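Local structure of plantazolicin methyltransferase BamL (Bacillus amyloliquefaciens subsp. plantarum, 5DLY) at residues Q75-N78 with S79-K83; R233-N236 with L237-A240; L198-V201 with V202-Q206. The protein probably transfers methyl groups from S-adenosylmethionine to a nitrogen of desmethylplantazolicin, the precursor of the antibiotic plantazolicin, and is captured here with S-adenosyl-L-homocysteine and a monoazolic substrate analog. One frame throughout, in Å; residues are numbered along the deposited sequence.

Contact 1: residues Q75-N78 with S79-K83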
loop_
_atom_site.group_PDB
_atom_site.type_symbol
_atom_site.label_atom_id
_atom_site.label_comp_id
_atom_site.label_asym_id
_atom_site.label_seq_id
_atom_site.Cartn_x
_atom_site.Cartn_y
_atom_site.Cartn_z
ATOM N N GLN A 75 -4.696 6.250 -11.882
ATOM C CA GLN A 75 -4.896 7.546 -12.530
ATOM C C GLN A 75 -3.680 8.469 -12.359
ATOM O O GLN A 75 -3.225 9.094 -13.328
ATOM C CB GLN A 75 -6.173 8.219 -12.029
ATOM C CG GLN A 75 -6.421 9.567 -12.686
ATOM C CD GLN A 75 -7.839 9.726 -13.167
ATOM O OE1 GLN A 75 -8.765 9.854 -12.374
ATOM N NE2 GLN A 75 -8.018 9.715 -14.484
ATOM N N TYR A 76 -3.164 8.546 -11.130
ATOM C CA TYR A 76 -1.981 9.345 -10.826
ATOM C C TYR A 76 -0.803 8.924 -11.692
ATOM O O TYR A 76 -0.121 9.774 -12.271
ATOM C CB TYR A 76 -1.610 9.202 -9.345
ATOM C CG TYR A 76 -0.448 10.070 -8.903
ATOM C CD1 TYR A 76 0.866 9.622 -9.008
ATOM C CD2 TYR A 76 -0.672 11.329 -8.362
ATOM C CE1 TYR A 76 1.935 10.409 -8.594
ATOM C CE2 TYR A 76 0.389 12.129 -7.952
ATOM C CZ TYR A 76 1.684 11.666 -8.067
ATOM O OH TYR A 76 2.728 12.467 -7.651
ATOM N N LEU A 77 -0.570 7.615 -11.783
ATOM C CA LEU A 77 0.535 7.068 -12.571
ATOM C C LEU A 77 0.361 7.346 -14.061
ATOM O O LEU A 77 1.335 7.658 -14.750
ATOM C CB LEU A 77 0.701 5.569 -12.313
ATOM C CG LEU A 77 1.288 5.237 -10.935
ATOM C CD1 LEU A 77 1.064 3.775 -10.589
ATOM C CD2 LEU A 77 2.771 5.589 -10.891
ATOM N N ASN A 78 -0.881 7.241 -14.536
ATOM C CA ASN A 78 -1.245 7.552 -15.925
ATOM C C ASN A 78 -0.931 8.998 -16.317
ATOM O O ASN A 78 -0.614 9.284 -17.477
ATOM C CB ASN A 78 -2.729 7.251 -16.159
ATOM C CG ASN A 78 -3.184 7.599 -17.566
ATOM O OD1 ASN A 78 -2.810 6.934 -18.527
ATOM N ND2 ASN A 78 -3.995 8.639 -17.684
ATOM N N SER A 79 -1.017 9.903 -15.346
ATOM C CA SER A 79 -0.715 11.318 -15.574
ATOM C C SER A 79 0.785 11.618 -15.527
ATOM O O SER A 79 1.227 12.664 -16.018
ATOM C CB SER A 79 -1.459 12.192 -14.564
ATOM O OG SER A 79 -2.859 12.035 -14.706
ATOM N N ARG A 80 1.558 10.708 -14.936
ATOM C CA ARG A 80 3.008 10.888 -14.799
ATOM C C ARG A 80 3.762 10.160 -15.901
ATOM O O ARG A 80 4.806 10.629 -16.360
ATOM C CB ARG A 80 3.512 10.415 -13.424
ATOM C CG ARG A 80 2.718 10.923 -12.226
ATOM C CD ARG A 80 2.375 12.399 -12.343
ATOM N NE ARG A 80 0.980 12.658 -11.990
ATOM C CZ ARG A 80 0.584 13.472 -11.015
ATOM N NH1 ARG A 80 1.475 14.129 -10.284
ATOM N NH2 ARG A 80 -0.711 13.636 -10.777
ATOM N N PHE A 81 3.223 9.016 -16.318
ATOM C CA PHE A 81 3.839 8.178 -17.338
ATOM C C PHE A 81 2.818 7.759 -18.379
ATOM O O PHE A 81 1.654 7.500 -18.062
ATOM C CB PHE A 81 4.451 6.920 -16.714
ATOM C CG PHE A 81 5.447 7.195 -15.627
ATOM C CD1 PHE A 81 6.772 7.490 -15.931
ATOM C CD2 PHE A 81 5.064 7.142 -14.291
ATOM C CE1 PHE A 81 7.693 7.742 -14.926
ATOM C CE2 PHE A 81 5.979 7.393 -13.281
ATOM C CZ PHE A 81 7.295 7.692 -13.597
ATOM N N GLN A 82 3.265 7.687 -19.625
ATOM C CA GLN A 82 2.435 7.172 -20.695
ATOM C C GLN A 82 2.800 5.727 -21.031
ATOM O O GLN A 82 1.920 4.917 -21.329
ATOM C CB GLN A 82 2.555 8.052 -21.937
ATOM C CG GLN A 82 1.483 7.767 -22.976
ATOM C CD GLN A 82 1.598 8.655 -24.197
ATOM O OE1 GLN A 82 2.239 9.703 -24.159
ATOM N NE2 GLN A 82 0.972 8.236 -25.291
ATOM N N LYS A 83 4.093 5.408 -20.978
ATOM C CA LYS A 83 4.560 4.081 -21.377
ATOM C C LYS A 83 4.897 3.202 -20.171
ATOM O O LYS A 83 5.986 2.630 -20.079
ATOM C CB LYS A 83 5.757 4.180 -22.329
ATOM C CG LYS A 83 5.650 3.305 -23.572
ATOM C CD LYS A 83 5.437 1.829 -23.261
ATOM C CE LYS A 83 4.863 1.090 -24.461
ATOM N NZ LYS A 83 3.469 1.509 -24.780
HETATM O O HOH W 1 -4.669 10.300 -15.573
#
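Ser79 meets Gln75 where the helix nears its end: its backbone N donates to Gln75 O at 3.1 Å, and a weak, longer bond from the same N reaches Tyr76 O. A water ties this turn together. It donates to Gln75 O, accepts from Asn78 ND2 and lies 2.7 Å from Ser79 OG, bridging two side chains and a carbonyl. Arg80 folds back along the helix, its chain bent at chi2 (-44°) and again at chi3, which lays the guanidinium over one face of the Tyr76 ring. The planes are 27° from parallel, with Arg80 CZ 3.6 Å from the centroid of the Tyr76 ring, a cation-pi stack displaced toward the rim beside Tyr76 CE2. Weak bonds from Arg80 N and NE both converge on Tyr76 O, the second probably helping a little to keep the guanidinium near the ring. Phe81 closes the turn: its N donates to Leu77 O at 2.8 Å, in a bond nearly along the C=O axis, while Arg80 N approaches the same oxygen from above the carbonyl plane. The ring of Phe81 turns its edge to that oxygen, and its CD2 lies 4.4 Å from Leu77 CD2. Helix 72-80 is the crossover of the beta-alpha-beta unit between strands 62-66 and 85-90; Tyr76, Leu77 and Phe81 pack on helix 23-56, where Glu46 takes a hydrogen bond with the Tyr76 hydroxyl.

Contact 2: residues R233-N236 with L237-A240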
loop_
_atom_site.group_PDB
_atom_site.type_symbol
_atom_site.label_atom_id
_atom_site.label_comp_id
_atom_site.label_asym_id
_atom_site.label_seq_id
_atom_site.Cartn_x
_atom_site.Cartn_y
_atom_site.Cartn_z
ATOM N N ARG A 233 16.598 13.493 -2.684
ATOM C CA ARG A 233 17.190 14.186 -3.831
ATOM C C ARG A 233 16.238 14.276 -5.028
ATOM O O ARG A 233 16.438 15.096 -5.928
ATOM C CB ARG A 233 18.484 13.489 -4.269
ATOM C CG ARG A 233 19.713 13.885 -3.468
ATOM C CD ARG A 233 20.925 13.024 -3.814
ATOM N NE ARG A 233 21.375 13.179 -5.200
ATOM C CZ ARG A 233 22.518 13.755 -5.579
ATOM N NH1 ARG A 233 23.368 14.251 -4.682
ATOM N NH2 ARG A 233 22.819 13.833 -6.869
ATOM N N ASN A 234 15.207 13.433 -5.038
ATOM C CA ASN A 234 14.300 13.347 -6.176
ATOM C C ASN A 234 13.277 14.478 -6.169
ATOM O O ASN A 234 12.481 14.594 -5.239
ATOM C CB ASN A 234 13.617 11.971 -6.203
ATOM C CG ASN A 234 12.829 11.724 -7.480
ATOM O OD1 ASN A 234 11.854 12.419 -7.765
ATOM N ND2 ASN A 234 13.230 10.706 -8.240
ATOM N N ARG A 235 13.308 15.305 -7.217
ATOM C CA ARG A 235 12.452 16.488 -7.309
ATOM C C ARG A 235 10.955 16.175 -7.354
ATOM O O ARG A 235 10.145 16.973 -6.888
ATOM C CB ARG A 235 12.845 17.350 -8.512
ATOM C CG ARG A 235 14.097 18.185 -8.293
ATOM C CD ARG A 235 14.395 19.055 -9.507
ATOM N NE ARG A 235 14.985 18.279 -10.599
ATOM C CZ ARG A 235 16.243 18.390 -11.020
ATOM N NH1 ARG A 235 17.070 19.267 -10.459
ATOM N NH2 ARG A 235 16.674 17.631 -12.018
ATOM N N ASN A 236 10.595 15.018 -7.907
ATOM C CA ASN A 236 9.192 14.618 -7.970
ATOM C C ASN A 236 8.630 14.329 -6.581
ATOM O O ASN A 236 7.484 14.668 -6.289
ATOM C CB ASN A 236 8.994 13.411 -8.896
ATOM C CG ASN A 236 9.403 13.696 -10.330
ATOM O OD1 ASN A 236 10.241 12.993 -10.896
ATOM N ND2 ASN A 236 8.802 14.714 -10.928
ATOM N N LEU A 237 9.446 13.704 -5.733
ATOM C CA LEU A 237 9.066 13.437 -4.347
ATOM C C LEU A 237 8.985 14.741 -3.556
ATOM O O LEU A 237 8.063 14.938 -2.766
ATOM C CB LEU A 237 10.043 12.452 -3.693
ATOM C CG LEU A 237 9.848 12.135 -2.204
ATOM C CD1 LEU A 237 8.434 11.634 -1.916
ATOM C CD2 LEU A 237 10.874 11.123 -1.715
ATOM N N GLN A 238 9.947 15.625 -3.782
ATOM C CA GLN A 238 9.912 16.965 -3.193
ATOM C C GLN A 238 8.619 17.698 -3.549
ATOM O O GLN A 238 7.957 18.251 -2.669
ATOM C CB GLN A 238 11.104 17.796 -3.662
ATOM C CG GLN A 238 12.456 17.307 -3.181
ATOM C CD GLN A 238 13.599 18.063 -3.834
ATOM O OE1 GLN A 238 13.381 19.015 -4.589
ATOM N NE2 GLN A 238 14.817 17.636 -3.556
ATOM N N ASP A 239 8.265 17.698 -4.835
ATOM C CA ASP A 239 7.056 18.369 -5.319
ATOM C C ASP A 239 5.781 17.829 -4.659
ATOM O O ASP A 239 4.881 18.600 -4.323
ATOM C CB ASP A 239 6.952 18.275 -6.848
ATOM C CG ASP A 239 7.971 19.156 -7.569
ATOM O OD1 ASP A 239 8.601 20.028 -6.924
ATOM O OD2 ASP A 239 8.143 18.971 -8.796
ATOM N N ALA A 240 5.718 16.511 -4.466
ATOM C CA ALA A 240 4.571 15.868 -3.820
ATOM C C ALA A 240 4.443 16.289 -2.360
ATOM O O ALA A 240 3.332 16.417 -1.835
ATOM C CB ALA A 240 4.670 14.350 -3.927
#
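Backbone bonds from Asn234 O to Gln238 N, from Arg235 O to Asp239 N and from Asn236 O to Ala240 N start the i to i+4 pattern of helix 235-241, the first of them in the carbonyl plane at 3.1 Å. Asn234 stands just before the first turn with its CG anti to the backbone N (chi1 -171°), a torsion that brings OD1 over the leading amides. Asn234 OD1 accepts from Asn236 N at 2.9 Å, the donor tilted 20° from the side-chain amide plane, and more weakly from Leu237 N at 3.4 Å. Gln238 runs back along the chain toward the start of the helix. Gln238 CG rests 3.4 Å from Asn234 O, and Gln238 OE1 comes within 3.9 Å of Arg235 CG, the side chains passing at an angle; NE2 is hydrogen-bonded to Met232 O, so the amide reaches past the cap. The carboxylate of Asp239 sits near Arg235 O but finds its charge partner in Arg242, three residues further on. Leu237 instead leads its side chain inward, onto Leu231, Met232 and Thr47. This is an asparagine N-cap, its second bond weak, in which a side-chain oxygen serves first-turn NH groups ahead of the regular pattern.

Contact 3: residues L198-V201 with V202-Q206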
loop_
_atom_site.group_PDB
_atom_site.type_symbol
_atom_site.label_atom_id
_atom_site.label_comp_id
_atom_site.label_asym_id
_atom_site.label_seq_id
_atom_site.Cartn_x
_atom_site.Cartn_y
_atom_site.Cartn_z
ATOM N N LEU A 198 6.931 -10.908 9.690
ATOM C CA LEU A 198 6.312 -11.375 8.453
ATOM C C LEU A 198 7.240 -11.187 7.239
ATOM O O LEU A 198 7.412 -12.115 6.444
ATOM C CB LEU A 198 4.958 -10.677 8.216
ATOM C CG LEU A 198 4.006 -11.269 7.163
ATOM C CD1 LEU A 198 2.561 -10.929 7.512
ATOM C CD2 LEU A 198 4.339 -10.811 5.749
ATOM N N LEU A 199 7.832 -9.998 7.099
ATOM C CA LEU A 199 8.704 -9.705 5.952
ATOM C C LEU A 199 10.017 -10.485 6.008
ATOM O O LEU A 199 10.574 -10.839 4.976
ATOM C CB LEU A 199 8.951 -8.199 5.786
ATOM C CG LEU A 199 7.769 -7.325 5.317
ATOM C CD1 LEU A 199 8.270 -6.072 4.617
ATOM C CD2 LEU A 199 6.776 -8.045 4.414
ATOM N N HIS A 200 10.486 -10.769 7.220
ATOM C CA HIS A 200 11.624 -11.662 7.401
ATOM C C HIS A 200 11.316 -13.066 6.891
ATOM O O HIS A 200 12.079 -13.634 6.108
ATOM C CB HIS A 200 12.027 -11.712 8.873
ATOM C CG HIS A 200 13.032 -12.775 9.182
ATOM N ND1 HIS A 200 14.278 -12.814 8.591
ATOM C CD2 HIS A 200 12.975 -13.841 10.015
ATOM C CE1 HIS A 200 14.946 -13.859 9.051
ATOM N NE2 HIS A 200 14.179 -14.496 9.916
ATOM N N VAL A 201 10.184 -13.603 7.322
ATOM C CA VAL A 201 9.788 -14.972 7.003
ATOM C C VAL A 201 9.580 -15.198 5.501
ATOM O O VAL A 201 10.012 -16.216 4.955
ATOM C CB VAL A 201 8.579 -15.403 7.862
ATOM C CG1 VAL A 201 7.936 -16.674 7.337
ATOM C CG2 VAL A 201 9.032 -15.591 9.302
ATOM N N VAL A 202 8.957 -14.233 4.828
ATOM C CA VAL A 202 8.650 -14.385 3.405
ATOM C C VAL A 202 9.848 -14.098 2.488
ATOM O O VAL A 202 9.794 -14.402 1.295
ATOM C CB VAL A 202 7.423 -13.540 2.965
ATOM C CG1 VAL A 202 6.200 -13.882 3.803
ATOM C CG2 VAL A 202 7.734 -12.050 3.021
ATOM N N THR A 203 10.919 -13.520 3.036
ATOM C CA THR A 203 12.111 -13.221 2.235
ATOM C C THR A 203 13.335 -14.079 2.551
ATOM O O THR A 203 14.221 -14.196 1.718
ATOM C CB THR A 203 12.544 -11.741 2.315
ATOM O OG1 THR A 203 12.890 -11.398 3.665
ATOM C CG2 THR A 203 11.444 -10.815 1.797
ATOM N N LYS A 204 13.382 -14.672 3.741
ATOM C CA LYS A 204 14.608 -15.355 4.203
ATOM C C LYS A 204 15.065 -16.544 3.339
ATOM O O LYS A 204 16.257 -16.857 3.308
ATOM C CB LYS A 204 14.501 -15.743 5.685
ATOM C CG LYS A 204 13.491 -16.836 5.991
ATOM C CD LYS A 204 13.251 -16.953 7.488
ATOM C CE LYS A 204 12.420 -18.182 7.810
ATOM N NZ LYS A 204 13.206 -19.441 7.682
ATOM N N GLU A 205 14.128 -17.186 2.639
ATOM C CA GLU A 205 14.443 -18.318 1.759
ATOM C C GLU A 205 14.452 -17.954 0.270
ATOM O O GLU A 205 14.558 -18.833 -0.591
ATOM C CB GLU A 205 13.476 -19.481 2.012
ATOM C CG GLU A 205 13.703 -20.204 3.333
ATOM C CD GLU A 205 12.791 -21.403 3.530
ATOM O OE1 GLU A 205 12.170 -21.877 2.548
ATOM O OE2 GLU A 205 12.702 -21.884 4.680
ATOM N N GLN A 206 14.342 -16.662 -0.022
ATOM C CA GLN A 206 14.266 -16.176 -1.396
ATOM C C GLN A 206 15.557 -15.465 -1.794
ATOM O O GLN A 206 15.815 -14.346 -1.356
ATOM C CB GLN A 206 13.060 -15.243 -1.562
ATOM C CG GLN A 206 11.723 -15.890 -1.224
ATOM C CD GLN A 206 11.347 -17.001 -2.187
ATOM O OE1 GLN A 206 11.567 -16.893 -3.390
ATOM N NE2 GLN A 206 10.772 -18.074 -1.657
HETATM O O HOH W 2 11.419 -16.868 2.544
#
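Val202 N donates to Leu198 O at 3.1 Å in a regular i to i+4 bond, shortly before helix 192-203 gives way to a type I beta turn from Thr203 to Gln206. Beyond it His200 O accepts from two amides: Lys204 N comes nearly in line with the carbonyl at 2.9 Å, whereas Thr203 N sits well above its plane. Thr203 adds a side-chain bond. With chi1 at 62°, OG1 is placed between the backbone N and the carbonyl carbon, from where it donates to Leu199 O at 2.7 Å; the backbone N of Thr203 makes a weak bond to the same oxygen. Lys204 brings its aliphatic chain over one face of the His200 ring. Lys204 CD is the atom that touches, in a CH-pi contact 3.9 Å from the centroid of the His200 ring and 26° off the ring normal, nearest to NE2 and so displaced toward the rim. On the inner side the two methyls of Val202 divide their work: CG1 meets Leu198 CD2 at 4.1 Å, and CG2 meets Leu199 CD2. Val202 also packs on Ile140, Val143 and Asn144 of helix 139-148, while Leu199 and Thr203 lie against Phe211 and Ile262 of the sheet. A water donates to Val201 O and accepts from Glu205 N at 2.7 Å, bridging the helix end to the turn. The chemistry thus divides: the buried threonine hydroxyl satisfies itself on a helix carbonyl, and the lysine gives its methylenes to the imidazole while its ammonium makes a long salt bridge with Glu205.

How the contacts relate
The three contacts illustrate the two ends of a helix: contact 2 caps an N-terminus, while contacts 1 and 3 finish C-terminal turns, each with one carbonyl shared by two amides. Contacts 1 and 2 are neighbours, with centres 16 Å apart and nearest atoms about 5 Å, and both lean on helix 23-56, where Glu46 is touched from each. Contact 3 is remote, its centre 32 Å from that of contact 1 and 31 Å from that of contact 2. None lines the pocket: the side chain of Tyr76 is about 10 Å from S-adenosyl-L-homocysteine, and that of Leu198 about 11 Å from the substrate analog.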